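Local coordinates for protein B- and T-lymphocyte attenuator (Mus musculus, PDB 1XAU) that acts as an inhibitory receptor on lymphocytes, binding the TNF-receptor family member HVEM through its ectodomain and damping antigen receptor signalling through the phosphatases SHP-1 and SHP-2, at residues 24-27 against 28-32. Sequence-based numbering, arbitrary orientation.
Sequences HSAW and TGELF. With CD (cadmium ion), chain C.
F32 lays one face of its ring over the methyl of A26, a CH-pi contact in which A26 CB lies 3.7 Å from the F32 ring centroid and 20° off the ring normal. With CG anti to the backbone N, the phenylalanine ring is directed back against strand 22-26, and its rim atom CZ comes to 3.9 Å from H24 CB, which sits near the ring plane. The chain between these residues illustrates how a side chain can brace a tight turn. W27 to E30 form a type II beta turn, closed by the bond from E30 N to W27 O (3.1 Å), and G29 takes the positive phi this turn needs at its third position. E30 then folds its extended side chain back across the opening: OE1 accepts the W27 N-H at 2.8 Å, with the donor 47° out of the carboxylate plane. Two bonds, running in opposite senses, thus link the residues at the turn's ends. The same carboxylate meets the edge of the indole at W27 CD1, the two planes 76° apart. Farther back along the strand, H24 ND1 binds a cadmium ion at 2.3 Å; four waters also bind it, and two of them bond to the backbone N and O of S25, tethering the ion to the strand. In this V-type immunoglobulin domain, the loop carries the chain from strand 22-26, at the edge of one sheet of the sandwich, to strand 32-39 in the other, while R115, just beyond strand 103-114, makes a cation-pi contact with W27.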
ATOM      1  N   HIS A  24       5.723  -7.588   7.788  1.00 19.62           N
ATOM      2  CA  HIS A  24       7.134  -7.394   7.514  1.00 18.77           C
ATOM      3  C   HIS A  24       7.775  -6.521   8.563  1.00 18.92           C
ATOM      4  O   HIS A  24       7.109  -5.686   9.166  1.00 18.07           O
ATOM      5  CB  HIS A  24       7.374  -6.747   6.091  1.00 18.53           C
ATOM      6  CG  HIS A  24       7.076  -7.691   4.972  1.00 18.73           C
ATOM      7  ND1 HIS A  24       7.922  -8.728   4.657  1.00 20.42           N
ATOM      8  CD2 HIS A  24       5.960  -7.854   4.206  1.00 19.45           C
ATOM      9  CE1 HIS A  24       7.348  -9.498   3.742  1.00 20.96           C
ATOM     10  NE2 HIS A  24       6.162  -8.984   3.450  1.00 20.65           N
ATOM     11  N   SER A  25       9.079  -6.696   8.776  1.00 18.32           N
ATOM     12  CA  SER A  25       9.776  -5.860   9.733  1.00 20.21           C
ATOM     13  C   SER A  25      10.822  -5.012   8.939  1.00 19.17           C
ATOM     14  O   SER A  25      11.319  -5.420   7.913  1.00 19.72           O
ATOM     15  CB  SER A  25      10.486  -6.717  10.812  1.00 21.04           C
ATOM     16  OG  SER A  25       9.531  -7.428  11.635  1.00 24.20           O
ATOM     17  N   ALA A  26      11.162  -3.859   9.461  1.00 18.96           N
ATOM     18  CA  ALA A  26      12.080  -2.969   8.815  1.00 18.80           C
ATOM     19  C   ALA A  26      12.919  -2.345   9.967  1.00 18.68           C
ATOM     20  O   ALA A  26      12.599  -2.517  11.173  1.00 18.96           O
ATOM     21  CB  ALA A  26      11.300  -1.886   8.110  1.00 18.83           C
ATOM     22  N   TRP A  27      13.976  -1.641   9.593  1.00 17.91           N
ATOM     23  CA  TRP A  27      14.845  -0.986  10.579  1.00 19.15           C
ATOM     24  C   TRP A  27      14.713   0.500  10.377  1.00 19.21           C
ATOM     25  O   TRP A  27      14.715   0.966   9.239  1.00 18.52           O
ATOM     26  CB  TRP A  27      16.322  -1.328  10.306  1.00 20.71           C
ATOM     27  CG  TRP A  27      16.626  -2.778  10.560  1.00 24.54           C
ATOM     28  CD1 TRP A  27      16.716  -3.764   9.641  1.00 25.80           C
ATOM     29  CD2 TRP A  27      16.746  -3.400  11.839  1.00 26.21           C
ATOM     30  NE1 TRP A  27      16.884  -4.992  10.267  1.00 26.87           N
ATOM     31  CE2 TRP A  27      16.903  -4.786  11.619  1.00 27.71           C
ATOM     32  CE3 TRP A  27      16.734  -2.922  13.149  1.00 26.91           C
ATOM     33  CZ2 TRP A  27      17.052  -5.711  12.673  1.00 29.38           C
ATOM     34  CZ3 TRP A  27      16.892  -3.823  14.195  1.00 28.91           C
ATOM     35  CH2 TRP A  27      17.048  -5.205  13.959  1.00 29.42           C
ATOM     36  N   THR A  28      14.668   1.271  11.449  1.00 18.91           N
ATOM     37  CA  THR A  28      14.562   2.689  11.283  1.00 21.34           C
ATOM     38  C   THR A  28      15.715   3.223  10.470  1.00 20.78           C
ATOM     39  O   THR A  28      16.844   2.716  10.598  1.00 19.80           O
ATOM     40  CB  THR A  28      14.512   3.379  12.620  1.00 23.24           C
ATOM     41  OG1 THR A  28      14.309   4.761  12.351  1.00 27.16           O
ATOM     42  CG2 THR A  28      15.835   3.244  13.380  1.00 24.11           C
ATOM     43  N   GLY A  29      15.443   4.201   9.606  1.00 20.45           N
ATOM     44  CA  GLY A  29      16.476   4.753   8.717  1.00 20.35           C
ATOM     45  C   GLY A  29      16.686   4.037   7.380  1.00 20.84           C
ATOM     46  O   GLY A  29      17.353   4.552   6.478  1.00 21.11           O
ATOM     47  N   GLU A  30      16.197   2.805   7.222  1.00 20.85           N
ATOM     48  CA  GLU A  30      16.304   2.120   5.937  1.00 21.11           C
ATOM     49  C   GLU A  30      15.350   2.707   4.903  1.00 19.72           C
ATOM     50  O   GLU A  30      14.335   3.310   5.292  1.00 19.58           O
ATOM     51  CB  GLU A  30      15.859   0.645   6.034  1.00 22.43           C
ATOM     52  CG  GLU A  30      16.763  -0.261   6.775  1.00 25.06           C
ATOM     53  CD  GLU A  30      16.248  -1.711   6.664  1.00 25.29           C
ATOM     54  OE1 GLU A  30      15.038  -1.975   6.992  1.00 24.40           O
ATOM     55  OE2 GLU A  30      17.048  -2.565   6.246  1.00 25.16           O
ATOM     56  N   LEU A  31      15.691   2.573   3.599  1.00 18.18           N
ATOM     57  CA  LEU A  31      14.727   2.930   2.484  1.00 17.93           C
ATOM     58  C   LEU A  31      13.858   1.670   2.501  1.00 17.69           C
ATOM     59  O   LEU A  31      14.405   0.577   2.407  1.00 18.52           O
ATOM     60  CB  LEU A  31      15.431   2.982   1.129  1.00 19.29           C
ATOM     61  CG  LEU A  31      15.702   4.429   0.678  1.00 22.84           C
ATOM     62  CD1 LEU A  31      16.069   5.253   1.808  1.00 22.60           C
ATOM     63  CD2 LEU A  31      16.685   4.481  -0.471  1.00 22.38           C
ATOM     64  N   PHE A  32      12.536   1.764   2.551  1.00 15.53           N
ATOM     65  CA  PHE A  32      11.729   0.520   2.662  1.00 15.14           C
ATOM     66  C   PHE A  32      10.484   0.703   1.812  1.00 15.52           C
ATOM     67  O   PHE A  32      10.055   1.837   1.581  1.00 16.46           O
ATOM     68  CB  PHE A  32      11.283   0.342   4.117  1.00 16.25           C
ATOM     69  CG  PHE A  32      10.481  -0.963   4.395  1.00 17.09           C
ATOM     70  CD1 PHE A  32      11.168  -2.167   4.582  1.00 19.14           C
ATOM     71  CD2 PHE A  32       9.101  -0.943   4.521  1.00 18.79           C
ATOM     72  CE1 PHE A  32      10.452  -3.380   4.900  1.00 19.18           C
ATOM     73  CE2 PHE A  32       8.380  -2.173   4.842  1.00 19.44           C
ATOM     74  CZ  PHE A  32       9.076  -3.349   5.015  1.00 19.68           C
TER
HETATM   75 CD    CD C 123      10.091  -9.017   5.308  1.00 21.38          CD
HETATM   76  O   HOH W   1      10.055  -9.101   7.535  1.00 21.43           O
HETATM   77  O   HOH W   2      10.678  -6.874   5.517  1.00 23.29           O
HETATM   78  O   HOH W   3       9.884 -11.320   5.208  1.00 28.01           O
HETATM   79  O   HOH W   4      12.149  -9.677   6.123  1.00 24.79           O